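Local coordinates for amidase, hydantoinase/carbamoylase family (Burkholderia vietnamiensis, PDB 5I4M), which probably hydrolyses N-carbamoyl-L-amino acids, as a member of the M20 peptidase family that binds two zinc ions per subunit, at residues A73-T78 with E125-L130; L275-Y280 with D313-K318; I239-Q244 with A328-D333; D80-V85 with A157-G162; K177-K182 with M287-P292. One frame throughout, in Å; residues are numbered along the deposited sequence.

Interaction 1. Residues A73-T78 with E125-L130; sequences AGCTVT and EVIRSL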
# COMPACT_ATOMS: atom_id res chain seq x y z
N ALA A 73 9.36 20.86 37.90
CA ALA A 73 8.66 22.12 38.10
C ALA A 73 7.61 22.02 39.20
O ALA A 73 6.72 22.88 39.27
CB ALA A 73 8.03 22.59 36.79
N GLY A 74 7.68 20.99 40.04
CA GLY A 74 6.79 20.87 41.18
C GLY A 74 5.43 20.26 40.89
O GLY A 74 4.52 20.40 41.72
N CYS A 75 5.25 19.59 39.76
CA CYS A 75 3.98 18.95 39.44
C CYS A 75 3.91 17.55 40.03
O CYS A 75 4.91 16.83 40.12
CB CYS A 75 3.78 18.86 37.93
SG CYS A 75 3.62 20.44 37.13
N THR A 76 2.69 17.16 40.41
CA THR A 76 2.36 15.78 40.70
C THR A 76 1.73 15.17 39.45
O THR A 76 1.00 15.85 38.72
CB THR A 76 1.42 15.66 41.90
OG1 THR A 76 0.27 16.50 41.70
CG2 THR A 76 2.13 16.12 43.16
N VAL A 77 2.04 13.91 39.18
CA VAL A 77 1.69 13.30 37.90
C VAL A 77 0.82 12.08 38.14
O VAL A 77 1.12 11.25 39.01
CB VAL A 77 2.96 12.93 37.10
CG1 VAL A 77 2.57 12.37 35.73
CG2 VAL A 77 3.83 14.16 36.93
N THR A 78 -0.24 11.96 37.35
CA THR A 78 -1.08 10.77 37.31
C THR A 78 -1.26 10.38 35.85
O THR A 78 -1.10 11.20 34.95
CB THR A 78 -2.44 11.00 37.99
OG1 THR A 78 -3.06 12.18 37.46
CG2 THR A 78 -2.29 11.16 39.51
N GLU A 125 5.41 25.53 29.93
CA GLU A 125 5.96 26.87 30.10
C GLU A 125 5.06 27.75 30.96
O GLU A 125 5.56 28.59 31.71
CB GLU A 125 6.19 27.51 28.72
CG GLU A 125 6.63 28.99 28.75
CD GLU A 125 7.92 29.24 29.54
OE1 GLU A 125 8.02 30.32 30.17
OE2 GLU A 125 8.82 28.38 29.54
N VAL A 126 3.74 27.55 30.90
CA VAL A 126 2.84 28.26 31.81
C VAL A 126 3.15 27.88 33.25
O VAL A 126 3.26 28.73 34.14
CB VAL A 126 1.37 27.98 31.46
CG1 VAL A 126 0.45 28.47 32.57
CG2 VAL A 126 1.01 28.66 30.16
N ILE A 127 3.33 26.58 33.51
CA ILE A 127 3.67 26.12 34.85
C ILE A 127 4.96 26.78 35.33
O ILE A 127 5.05 27.31 36.44
CB ILE A 127 3.79 24.59 34.87
CG1 ILE A 127 2.45 23.94 34.53
CG2 ILE A 127 4.33 24.12 36.22
CD1 ILE A 127 1.36 24.26 35.51
N ARG A 128 5.99 26.74 34.48
CA ARG A 128 7.28 27.30 34.87
C ARG A 128 7.17 28.81 35.09
O ARG A 128 7.83 29.36 35.98
CB ARG A 128 8.34 26.99 33.81
CG ARG A 128 8.68 25.52 33.70
CD ARG A 128 9.62 25.28 32.53
NE ARG A 128 10.33 24.00 32.63
CZ ARG A 128 10.99 23.42 31.62
NH1 ARG A 128 11.02 24.00 30.42
NH2 ARG A 128 11.62 22.27 31.81
N SER A 129 6.35 29.48 34.28
CA SER A 129 6.21 30.92 34.42
C SER A 129 5.45 31.29 35.68
O SER A 129 5.76 32.30 36.32
CB SER A 129 5.53 31.50 33.18
OG SER A 129 6.43 31.50 32.08
N LEU A 130 4.45 30.49 36.05
CA LEU A 130 3.80 30.71 37.34
C LEU A 130 4.78 30.52 38.48
O LEU A 130 4.73 31.25 39.48
CB LEU A 130 2.62 29.75 37.51
CG LEU A 130 1.46 29.86 36.51
CD1 LEU A 130 0.51 28.69 36.71
CD2 LEU A 130 0.75 31.18 36.67

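Interaction 2. Residues L275-Y280 with D313-K318; sequences LDHAPY and DAVLAK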
# COMPACT_ATOMS: atom_id res chain seq x y z
N LEU A 275 -15.06 19.38 -3.48
CA LEU A 275 -15.18 20.59 -4.27
C LEU A 275 -16.64 21.02 -4.44
O LEU A 275 -16.92 22.21 -4.62
CB LEU A 275 -14.51 20.39 -5.62
CG LEU A 275 -13.01 20.13 -5.58
CD1 LEU A 275 -12.50 19.79 -6.98
CD2 LEU A 275 -12.29 21.36 -5.03
N ASP A 276 -17.58 20.07 -4.39
CA ASP A 276 -18.98 20.43 -4.56
C ASP A 276 -19.55 21.15 -3.35
O ASP A 276 -20.68 21.65 -3.41
CB ASP A 276 -19.83 19.19 -4.85
CG ASP A 276 -19.73 18.72 -6.30
OD1 ASP A 276 -19.20 19.47 -7.15
OD2 ASP A 276 -20.19 17.61 -6.59
N HIS A 277 -18.82 21.21 -2.25
CA HIS A 277 -19.27 21.87 -1.03
C HIS A 277 -18.27 22.94 -0.63
O HIS A 277 -17.95 23.13 0.54
CB HIS A 277 -19.53 20.84 0.06
CG HIS A 277 -20.54 19.82 -0.35
ND1 HIS A 277 -20.21 18.66 -1.01
CD2 HIS A 277 -21.90 19.84 -0.28
CE1 HIS A 277 -21.31 17.99 -1.30
NE2 HIS A 277 -22.35 18.68 -0.86
N ALA A 278 -17.76 23.64 -1.64
CA ALA A 278 -16.88 24.78 -1.42
C ALA A 278 -17.68 25.95 -0.84
O ALA A 278 -18.89 26.05 -1.06
CB ALA A 278 -16.21 25.17 -2.73
N PRO A 279 -17.03 26.87 -0.12
CA PRO A 279 -15.58 26.92 0.10
C PRO A 279 -15.04 26.12 1.27
O PRO A 279 -13.82 26.03 1.41
CB PRO A 279 -15.34 28.41 0.35
CG PRO A 279 -16.57 28.85 1.03
CD PRO A 279 -17.69 28.10 0.34
N TYR A 280 -15.89 25.58 2.13
CA TYR A 280 -15.38 25.02 3.38
C TYR A 280 -15.32 23.50 3.42
O TYR A 280 -14.77 22.96 4.38
CB TYR A 280 -16.22 25.51 4.56
CG TYR A 280 -16.20 27.01 4.69
CD1 TYR A 280 -15.00 27.71 4.69
CD2 TYR A 280 -17.38 27.72 4.79
CE1 TYR A 280 -14.98 29.09 4.81
CE2 TYR A 280 -17.37 29.09 4.90
CZ TYR A 280 -16.18 29.77 4.91
OH TYR A 280 -16.19 31.13 5.02
N ASP A 313 -23.13 21.04 10.11
CA ASP A 313 -23.49 19.63 10.26
C ASP A 313 -24.37 19.13 9.12
O ASP A 313 -24.21 18.00 8.64
CB ASP A 313 -24.18 19.41 11.61
CG ASP A 313 -24.18 17.95 12.06
OD1 ASP A 313 -23.13 17.30 11.95
OD2 ASP A 313 -25.24 17.46 12.49
N ALA A 314 -25.29 19.97 8.65
CA ALA A 314 -26.18 19.55 7.57
C ALA A 314 -25.42 19.34 6.27
O ALA A 314 -25.72 18.41 5.50
CB ALA A 314 -27.30 20.57 7.38
N VAL A 315 -24.45 20.21 5.98
CA VAL A 315 -23.65 20.03 4.76
C VAL A 315 -22.77 18.79 4.88
O VAL A 315 -22.59 18.05 3.91
CB VAL A 315 -22.82 21.29 4.47
CG1 VAL A 315 -21.99 21.08 3.21
CG2 VAL A 315 -23.74 22.49 4.33
N LEU A 316 -22.21 18.56 6.07
CA LEU A 316 -21.42 17.36 6.27
C LEU A 316 -22.28 16.11 6.10
O LEU A 316 -21.82 15.10 5.56
CB LEU A 316 -20.77 17.39 7.65
CG LEU A 316 -19.88 16.22 8.11
CD1 LEU A 316 -18.72 16.05 7.15
CD2 LEU A 316 -19.38 16.49 9.53
N ALA A 317 -23.56 16.17 6.52
CA ALA A 317 -24.44 15.03 6.31
C ALA A 317 -24.76 14.84 4.82
O ALA A 317 -24.90 13.70 4.35
CB ALA A 317 -25.72 15.20 7.12
N LYS A 318 -24.88 15.94 4.08
CA LYS A 318 -25.08 15.85 2.63
C LYS A 318 -23.89 15.18 1.95
O LYS A 318 -24.06 14.38 1.02
CB LYS A 318 -25.29 17.26 2.07
CG LYS A 318 -25.47 17.38 0.56
CD LYS A 318 -25.60 18.87 0.18
CE LYS A 318 -25.90 19.09 -1.30
NZ LYS A 318 -24.90 18.43 -2.20
O HOH W 1 -23.69 21.52 -2.55

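Interaction 3. Residues I239-Q244 with A328-D333; sequences ITFTGQ and ARIAAD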
# COMPACT_ATOMS: atom_id res chain seq x y z
N ILE A 239 -13.50 1.79 3.90
CA ILE A 239 -14.19 1.10 2.82
C ILE A 239 -13.29 -0.01 2.31
O ILE A 239 -12.11 0.23 2.02
CB ILE A 239 -14.57 2.05 1.67
CG1 ILE A 239 -15.54 3.12 2.17
CG2 ILE A 239 -15.22 1.27 0.53
CD1 ILE A 239 -15.81 4.23 1.16
N THR A 240 -13.83 -1.22 2.20
CA THR A 240 -13.14 -2.29 1.49
C THR A 240 -14.00 -2.68 0.29
O THR A 240 -15.18 -3.01 0.46
CB THR A 240 -12.88 -3.50 2.39
OG1 THR A 240 -12.00 -3.12 3.46
CG2 THR A 240 -12.23 -4.63 1.59
N PHE A 241 -13.43 -2.60 -0.90
CA PHE A 241 -14.02 -3.18 -2.10
C PHE A 241 -13.44 -4.57 -2.30
O PHE A 241 -12.22 -4.76 -2.21
CB PHE A 241 -13.69 -2.35 -3.35
CG PHE A 241 -14.58 -1.16 -3.56
CD1 PHE A 241 -15.91 -1.19 -3.23
CD2 PHE A 241 -14.06 -0.02 -4.15
CE1 PHE A 241 -16.73 -0.08 -3.45
CE2 PHE A 241 -14.86 1.09 -4.37
CZ PHE A 241 -16.20 1.05 -4.02
N THR A 242 -14.30 -5.54 -2.61
CA THR A 242 -13.84 -6.87 -2.99
C THR A 242 -14.30 -7.18 -4.41
O THR A 242 -15.50 -7.11 -4.70
CB THR A 242 -14.34 -7.93 -2.01
OG1 THR A 242 -13.92 -7.59 -0.68
CG2 THR A 242 -13.75 -9.29 -2.39
N GLY A 243 -13.34 -7.48 -5.28
CA GLY A 243 -13.65 -7.95 -6.62
C GLY A 243 -13.11 -9.36 -6.80
O GLY A 243 -13.35 -10.23 -5.96
N GLN A 244 -12.35 -9.60 -7.86
CA GLN A 244 -11.75 -10.91 -8.05
C GLN A 244 -10.37 -10.75 -8.65
O GLN A 244 -10.25 -10.23 -9.76
CB GLN A 244 -12.62 -11.80 -8.94
CG GLN A 244 -12.00 -13.16 -9.22
CD GLN A 244 -12.90 -14.08 -10.01
OE1 GLN A 244 -13.37 -13.74 -11.10
NE2 GLN A 244 -13.16 -15.26 -9.46
N ALA A 328 -21.96 3.12 -3.84
CA ALA A 328 -22.83 2.04 -4.30
C ALA A 328 -22.89 1.99 -5.82
O ALA A 328 -22.88 0.91 -6.42
CB ALA A 328 -24.23 2.19 -3.72
N ARG A 329 -22.97 3.16 -6.46
CA ARG A 329 -23.07 3.18 -7.91
C ARG A 329 -21.80 2.64 -8.55
O ARG A 329 -21.85 1.85 -9.50
CB ARG A 329 -23.34 4.60 -8.39
CG ARG A 329 -23.28 4.76 -9.90
CD ARG A 329 -23.30 6.24 -10.30
NE ARG A 329 -22.42 7.03 -9.44
CZ ARG A 329 -21.10 7.15 -9.62
NH1 ARG A 329 -20.51 6.53 -10.63
NH2 ARG A 329 -20.39 7.90 -8.79
N ILE A 330 -20.64 3.06 -8.04
CA ILE A 330 -19.37 2.60 -8.58
C ILE A 330 -19.23 1.09 -8.41
O ILE A 330 -18.81 0.38 -9.33
CB ILE A 330 -18.21 3.36 -7.92
CG1 ILE A 330 -18.15 4.79 -8.47
CG2 ILE A 330 -16.88 2.64 -8.15
CD1 ILE A 330 -17.33 5.75 -7.62
N ALA A 331 -19.59 0.58 -7.23
CA ALA A 331 -19.46 -0.85 -6.98
C ALA A 331 -20.41 -1.65 -7.86
O ALA A 331 -20.06 -2.72 -8.36
CB ALA A 331 -19.73 -1.16 -5.51
N ALA A 332 -21.63 -1.13 -8.06
CA ALA A 332 -22.61 -1.83 -8.87
C ALA A 332 -22.18 -1.88 -10.33
O ALA A 332 -22.44 -2.88 -11.02
CB ALA A 332 -23.98 -1.16 -8.75
N ASP A 333 -21.55 -0.82 -10.82
CA ASP A 333 -21.13 -0.79 -12.22
C ASP A 333 -20.03 -1.81 -12.49
O ASP A 333 -20.02 -2.45 -13.55
CB ASP A 333 -20.67 0.62 -12.59
CG ASP A 333 -20.07 0.69 -13.98
OD1 ASP A 333 -20.84 0.68 -14.96
OD2 ASP A 333 -18.83 0.75 -14.08

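Interaction 4. Residues D80-V85 with A157-G162; sequences DTMGNV and AMVASG. With 3PG (3-phosphoglyceric acid), chain E.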
# COMPACT_ATOMS: atom_id res chain seq x y z
N ASP A 80 -3.96 8.00 33.40
CA ASP A 80 -5.23 7.29 33.46
C ASP A 80 -5.19 6.03 32.60
O ASP A 80 -4.16 5.66 32.03
CB ASP A 80 -6.41 8.23 33.12
CG ASP A 80 -6.53 8.60 31.63
OD1 ASP A 80 -5.91 7.97 30.75
OD2 ASP A 80 -7.29 9.55 31.33
N THR A 81 -6.32 5.32 32.53
CA THR A 81 -6.41 4.04 31.84
C THR A 81 -6.27 4.14 30.33
O THR A 81 -6.07 3.11 29.68
CB THR A 81 -7.74 3.37 32.19
OG1 THR A 81 -8.80 4.31 32.03
CG2 THR A 81 -7.74 2.89 33.64
N MET A 82 -6.39 5.33 29.75
CA MET A 82 -6.09 5.52 28.33
C MET A 82 -4.69 6.09 28.12
O MET A 82 -4.37 6.49 27.00
CB MET A 82 -7.12 6.45 27.68
CG MET A 82 -8.46 5.75 27.36
SD MET A 82 -8.30 4.43 26.14
CE MET A 82 -7.75 5.34 24.71
N GLY A 83 -3.88 6.15 29.17
CA GLY A 83 -2.53 6.68 29.02
C GLY A 83 -2.43 8.19 29.00
O GLY A 83 -1.33 8.71 28.78
N ASN A 84 -3.53 8.91 29.21
CA ASN A 84 -3.45 10.36 29.32
C ASN A 84 -2.64 10.72 30.56
O ASN A 84 -2.78 10.10 31.62
CB ASN A 84 -4.84 10.99 29.41
CG ASN A 84 -5.75 10.61 28.25
OD1 ASN A 84 -5.35 10.66 27.09
ND2 ASN A 84 -7.00 10.25 28.56
N VAL A 85 -1.79 11.74 30.42
CA VAL A 85 -0.85 12.12 31.48
C VAL A 85 -1.28 13.47 32.03
O VAL A 85 -1.37 14.45 31.28
CB VAL A 85 0.59 12.20 30.96
CG1 VAL A 85 1.54 12.55 32.10
CG2 VAL A 85 0.99 10.91 30.26
N ALA A 157 -9.19 9.50 15.36
CA ALA A 157 -8.50 10.52 16.14
C ALA A 157 -9.21 10.77 17.47
O ALA A 157 -10.39 10.45 17.66
CB ALA A 157 -8.44 11.82 15.36
N MET A 158 -8.46 11.37 18.40
CA MET A 158 -9.02 11.99 19.61
C MET A 158 -9.75 10.98 20.50
O MET A 158 -10.65 11.35 21.26
CB MET A 158 -9.96 13.14 19.22
CG MET A 158 -9.26 14.27 18.45
SD MET A 158 -10.34 15.03 17.20
CE MET A 158 -11.75 15.49 18.20
N VAL A 159 -9.38 9.70 20.43
CA VAL A 159 -10.20 8.71 21.12
C VAL A 159 -9.99 8.80 22.63
O VAL A 159 -10.92 8.59 23.41
CB VAL A 159 -9.91 7.30 20.58
CG1 VAL A 159 -10.53 6.23 21.47
CG2 VAL A 159 -10.50 7.17 19.18
N ALA A 160 -8.78 9.15 23.07
CA ALA A 160 -8.52 9.15 24.51
C ALA A 160 -9.21 10.32 25.21
O ALA A 160 -9.72 10.16 26.32
CB ALA A 160 -7.01 9.16 24.77
N SER A 161 -9.23 11.50 24.57
CA SER A 161 -10.05 12.57 25.13
C SER A 161 -11.53 12.28 24.93
O SER A 161 -12.35 12.71 25.74
CB SER A 161 -9.67 13.93 24.52
OG SER A 161 -9.68 13.90 23.10
N GLY A 162 -11.88 11.53 23.88
CA GLY A 162 -13.27 11.09 23.74
C GLY A 162 -13.71 10.18 24.88
O GLY A 162 -14.84 10.27 25.36
C1 3PG E . -7.41 15.73 12.49
O1 3PG E . -7.01 15.16 11.47
O2 3PG E . -8.02 16.83 12.46
C2 3PG E . -7.16 15.06 13.82
O3 3PG E . -8.08 15.57 14.81
C3 3PG E . -5.75 15.37 14.24
O1P 3PG E . -5.62 16.78 14.47
P 3PG E . -4.13 17.44 14.56
O2P 3PG E . -3.31 16.53 15.44
O3P 3PG E . -3.65 17.45 13.12
O4P 3PG E . -4.38 18.83 15.19

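Interaction 5. Residues K177-K182 with M287-P292; sequences KDVDGK and MMQVHP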
# COMPACT_ATOMS: atom_id res chain seq x y z
N LYS A 177 -7.00 -0.75 16.91
CA LYS A 177 -5.88 -1.58 16.46
C LYS A 177 -5.05 -0.87 15.40
O LYS A 177 -5.57 -0.07 14.61
CB LYS A 177 -6.38 -2.91 15.87
CG LYS A 177 -7.02 -3.87 16.87
CD LYS A 177 -7.62 -5.07 16.15
CE LYS A 177 -8.37 -6.00 17.10
NZ LYS A 177 -7.46 -6.79 17.98
N ASP A 178 -3.76 -1.21 15.34
CA ASP A 178 -2.92 -0.70 14.26
C ASP A 178 -2.91 -1.71 13.11
O ASP A 178 -3.61 -2.72 13.13
CB ASP A 178 -1.52 -0.32 14.78
CG ASP A 178 -0.62 -1.51 15.11
OD1 ASP A 178 -0.96 -2.68 14.85
OD2 ASP A 178 0.50 -1.25 15.63
N VAL A 179 -2.11 -1.42 12.08
CA VAL A 179 -2.15 -2.28 10.89
C VAL A 179 -1.62 -3.67 11.18
O VAL A 179 -1.87 -4.59 10.40
CB VAL A 179 -1.36 -1.66 9.72
CG1 VAL A 179 -2.08 -0.41 9.19
CG2 VAL A 179 0.07 -1.34 10.15
N ASP A 180 -0.90 -3.87 12.29
CA ASP A 180 -0.42 -5.18 12.67
C ASP A 180 -1.31 -5.86 13.70
O ASP A 180 -0.95 -6.92 14.22
CB ASP A 180 1.00 -5.09 13.22
CG ASP A 180 1.98 -4.57 12.20
OD1 ASP A 180 1.86 -4.93 11.02
OD2 ASP A 180 2.87 -3.79 12.59
N GLY A 181 -2.46 -5.27 14.02
CA GLY A 181 -3.35 -5.87 14.99
C GLY A 181 -3.04 -5.58 16.44
O GLY A 181 -3.69 -6.16 17.31
N LYS A 182 -2.06 -4.72 16.73
CA LYS A 182 -1.77 -4.35 18.10
C LYS A 182 -2.79 -3.32 18.60
O LYS A 182 -3.13 -2.38 17.89
CB LYS A 182 -0.36 -3.77 18.22
CG LYS A 182 0.73 -4.74 17.77
CD LYS A 182 2.11 -4.11 17.86
CE LYS A 182 3.20 -5.04 17.32
NZ LYS A 182 4.49 -4.32 17.20
N MET A 287 -5.36 6.99 2.88
CA MET A 287 -4.82 5.67 3.18
C MET A 287 -5.46 4.65 2.25
O MET A 287 -6.68 4.64 2.08
CB MET A 287 -5.05 5.29 4.65
CG MET A 287 -4.50 3.93 5.04
SD MET A 287 -4.94 3.56 6.73
CE MET A 287 -4.20 1.93 6.92
N MET A 288 -4.63 3.79 1.65
CA MET A 288 -5.10 2.79 0.70
C MET A 288 -4.19 1.58 0.80
O MET A 288 -2.96 1.74 0.85
CB MET A 288 -5.12 3.33 -0.73
CG MET A 288 -5.68 2.32 -1.73
SD MET A 288 -5.94 2.97 -3.40
CE MET A 288 -7.38 4.01 -3.12
N GLN A 289 -4.78 0.39 0.81
CA GLN A 289 -4.03 -0.87 0.84
C GLN A 289 -4.58 -1.77 -0.26
O GLN A 289 -5.75 -2.14 -0.22
CB GLN A 289 -4.14 -1.59 2.20
CG GLN A 289 -3.59 -0.84 3.43
CD GLN A 289 -4.00 -1.49 4.77
OE1 GLN A 289 -5.10 -2.01 4.90
NE2 GLN A 289 -3.11 -1.47 5.75
N VAL A 290 -3.74 -2.12 -1.23
CA VAL A 290 -4.16 -2.91 -2.39
C VAL A 290 -3.75 -4.36 -2.19
O VAL A 290 -2.64 -4.63 -1.71
CB VAL A 290 -3.55 -2.33 -3.68
CG1 VAL A 290 -3.94 -3.17 -4.92
CG2 VAL A 290 -3.93 -0.86 -3.85
N HIS A 291 -4.63 -5.30 -2.57
CA HIS A 291 -4.33 -6.73 -2.47
C HIS A 291 -4.60 -7.41 -3.80
O HIS A 291 -5.67 -7.20 -4.40
CB HIS A 291 -5.16 -7.36 -1.34
CG HIS A 291 -5.06 -6.63 -0.03
ND1 HIS A 291 -4.07 -6.90 0.90
CD2 HIS A 291 -5.82 -5.65 0.51
CE1 HIS A 291 -4.23 -6.11 1.95
NE2 HIS A 291 -5.29 -5.35 1.74
N PRO A 292 -3.69 -8.27 -4.29
CA PRO A 292 -2.42 -8.64 -3.65
C PRO A 292 -1.29 -7.66 -3.93
O PRO A 292 -0.18 -7.89 -3.45
CB PRO A 292 -2.12 -10.01 -4.26
CG PRO A 292 -2.69 -9.93 -5.64
CD PRO A 292 -3.97 -9.11 -5.48
O HOH W 2 -3.53 -4.05 7.64

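Interaction 1. Residues A73-T78 with E125-L130
A Schellman motif at the end of helix 57-72 sets Ala-73 and Cys-75 against Ile-127 of helix 117-132. Gly-74 is the C-prime residue of this motif and has positive phi. Cys-75 N bonds to Ala-70 O, and Gly-74 N to Lys-71 O. The chain then runs on into the strand that includes Thr-76 to Thr-78. The contact is apolar and centres on one methyl group. Ile-127 CG2 lies anti to its backbone N, while CG1 takes the place beside that N (chi1 -63°). CG2 therefore points at the turn. It meets Cys-75 SG at 3.9 Å and Ala-73 CB at 4.0 Å. Ile-127 also has a second conformer, and these distances hold for one of the two. On the next residue of the helix, the aliphatic start of Arg-128 runs past the same alanine, and CG lies 4.3 Å from Ala-73 CB. The guanidinium group of Arg-128 makes a cation-pi contact with Trp-69, so this arginine touches helix 57-72 as well as the turn that ends it. Another link joins the turn to helix 117-132: Asn-131 ND2 is hydrogen-bonded to Ala-73 O.

Interaction 2. Residues L275-Y280 with D313-K318
His-277 meets Val-315 and Lys-318 where two helices of the M20 dimerisation domain come together. His-277 follows the end of helix 259-276, and both its partners lie on the first turns of helix 313-334. The imidazole is approached in two ways. Lys-318 comes to its NE2 edge. Val-315 comes obliquely, its side chain sliding past the histidine in the opposite direction. Val-315 CG1, anti to its backbone N (chi1 180°), is 3.7 Å from His-277 CD2. The same methyl is 4.0 Å from His-277 CB.

The lysine chain leaves the helix nearly straight and bends only at its last torsion (chi4 -55°). This bend turns the amine back to the ring. Lys-318 CD lies in the ring plane at the edge, 3.4 Å from His-277 NE2. Lys-318 NZ donates a hydrogen bond of 2.9 Å to His-277 NE2, tilted 24° from the ring plane. At the other ring nitrogen, His-277 ND1 is bonded to Ile-273 O, four residues back in helix 259-276. The two bonds fix the rotation of the ring. The pattern is consistent with a neutral imidazole carrying its proton on ND1. Asp-276 OD2 is 6.5 Å from Lys-318 NZ, too far for a salt bridge, but with the carbonyl end of helix 259-276 it may favour the lysine charge. One water donates to Asp-276 O at 3.1 Å and accepts a weak bond of 3.3 Å from Lys-318 NZ.

Interaction 3. Residues I239-Q244 with A328-D333
Phe-241 reaches from strand 225-242 to Ala-331 and Ile-330 of helix 313-334. This is helix-on-sheet packing in the two-layer alpha/beta sandwich of the M20 dimerisation domain. The CB atom of Phe-241 leaves the strand toward the helix. Phe-241 CB is still 6.5 Å from Ala-331 CB, so the first atoms of the side chain only span the gap between the layers. CG stands anti to the carbonyl carbon and beside the backbone N (chi1 -82°), which carries the ring toward the helix. Further along, the CD1-CE1 side of the ring comes obliquely to Ala-331. Phe-241 CD1 is 4.4 Å from Ala-331 CB. Phe-241 CE1 is nearer, at 3.8 Å from Ala-331 CB, the closest approach between the two segments.

At the tip a second partner joins. Phe-241 CZ is still 4.4 Å from Ala-331 CB and is 4.5 Å from Ile-330 CG2, which also approaches the ring obliquely. The contact is purely apolar and buried. The small alanine lets the helix come near the strand: the CA atoms of Phe-241 and Ala-331 are 7.7 Å apart.

Other residues close in on the ring. Ala-259 and Val-266 of helix 259-276 touch it, as do Leu-336, in the loop after helix 313-334, and Thr-338 of strand 337-350. The strand itself is held between two neighbours, with backbone bonds from Phe-241 to Val-302 and from Thr-240 to Ala-339. Ile-330 also touches Val-266, so Phe-241 CZ and Ile-330 CG2 meet where the two helices adjoin.

Interaction 4. Residues D80-V85 with A157-G162
The side-chain amide of Asn-84 turns its oxygen toward the methyl of Ala-160, with OD1 3.2 Å from Ala-160 CB. Both ends of this amide are bonded. Asn-84 OD1 accepts from Thr-147 N, and Asn-84 ND2 donates to Asp-80 OD2 at 2.9 Å, using the syn lone pair of that oxygen. The two bonds fix the rotation of the amide. The carboxylate of Asp-80 is gripped through its other oxygen too. Met-82 N and Asn-84 N reach Asp-80 OD1 from opposite faces of its plane, at 2.9 and 3.0 Å.

The bond from Met-82 N to Asp-80 OD1 makes an Asx turn, and the one from Gly-83 N to Asp-80 O closes a type I beta turn, Asp-80 to Gly-83, in the hairpin that joins strands 76-79 and 85-89. The turn presents Met-82 to the first turn of helix 159-164. The Met-82 chain bends at chi2 and chi3 (-64° and -63°) and so curls over the alanine. Met-82 CE sits 3.9 Å from both CA and CB of Ala-160, and 4.4 Å from Val-159 CG1. Just before this helix, Ala-157 and Met-158 line the 3-phosphoglyceric acid pocket. Met-158 SD is 3.3 Å from O3 of the ligand.

Interaction 5. Residues K177-K182 with M287-P292
Val-179 has CG1 beside its backbone N and anti to the carbonyl carbon (chi1 -69°), which brings this methyl up to Met-287 and Gln-289. Met-287 has CG anti to its own N (chi1 -179°), and the rest of its chain is fully extended. Its terminal CE therefore reaches 3.9 Å from Val-179 CG1. Gln-289 starts differently, with CG beside the backbone N (chi1 -62°), and then also runs out straight. Gln-289 NE2 ends 3.7 Å from Val-179 CG1. One methyl thus meets the tips of two long side chains, both crossing it at a slant. The backbones stay far apart, with the CA atoms of Val-179 and Gln-289 10.3 Å from each other. A water adds a polar link. It accepts from Gln-289 NE2 at 3.2 Å and donates to Val-179 O at 3.3 Å.

Asp-178 shapes the loop under the valine. Its OD1 takes two backbone bonds from opposite faces of the carboxylate, from Asp-180 N at 2.8 Å and Lys-182 N at 3.0 Å. Its OD2 forms a salt bridge with Arg-153. On the strand side, Met-288 N bonds to Asn-293 of the second subunit. The motif is an Asx turn on a type I beta turn, Asp-178 to Gly-181, touching strand 282-291 of the M20 dimerisation domain next to the subunit interface.

How the interactions relate
Interactions 1 and 4 lie in the zinc-binding part of the chain, with centres about 20 Å apart. They touch where Val-77 packs on Val-85, and their segments alternate. Both close before the other three open. Interactions 2 and 3 share helix 313-334 in the M20 dimerisation domain, with centres about 24 Å apart. Interaction 2 falls within the span of interaction 3, and the segments of interaction 5 alternate with those of both. Interaction 5 ties loop 177-182, between helices 170-175 and 184-191, to strand 282-291 of the dimerisation domain. Centre to centre, it is about 19 Å from interaction 3 and 23 Å from interaction 4. Interaction 4 alone holds ligand-pocket residues; His-247 and Asn-296 of the second subunit help complete that pocket.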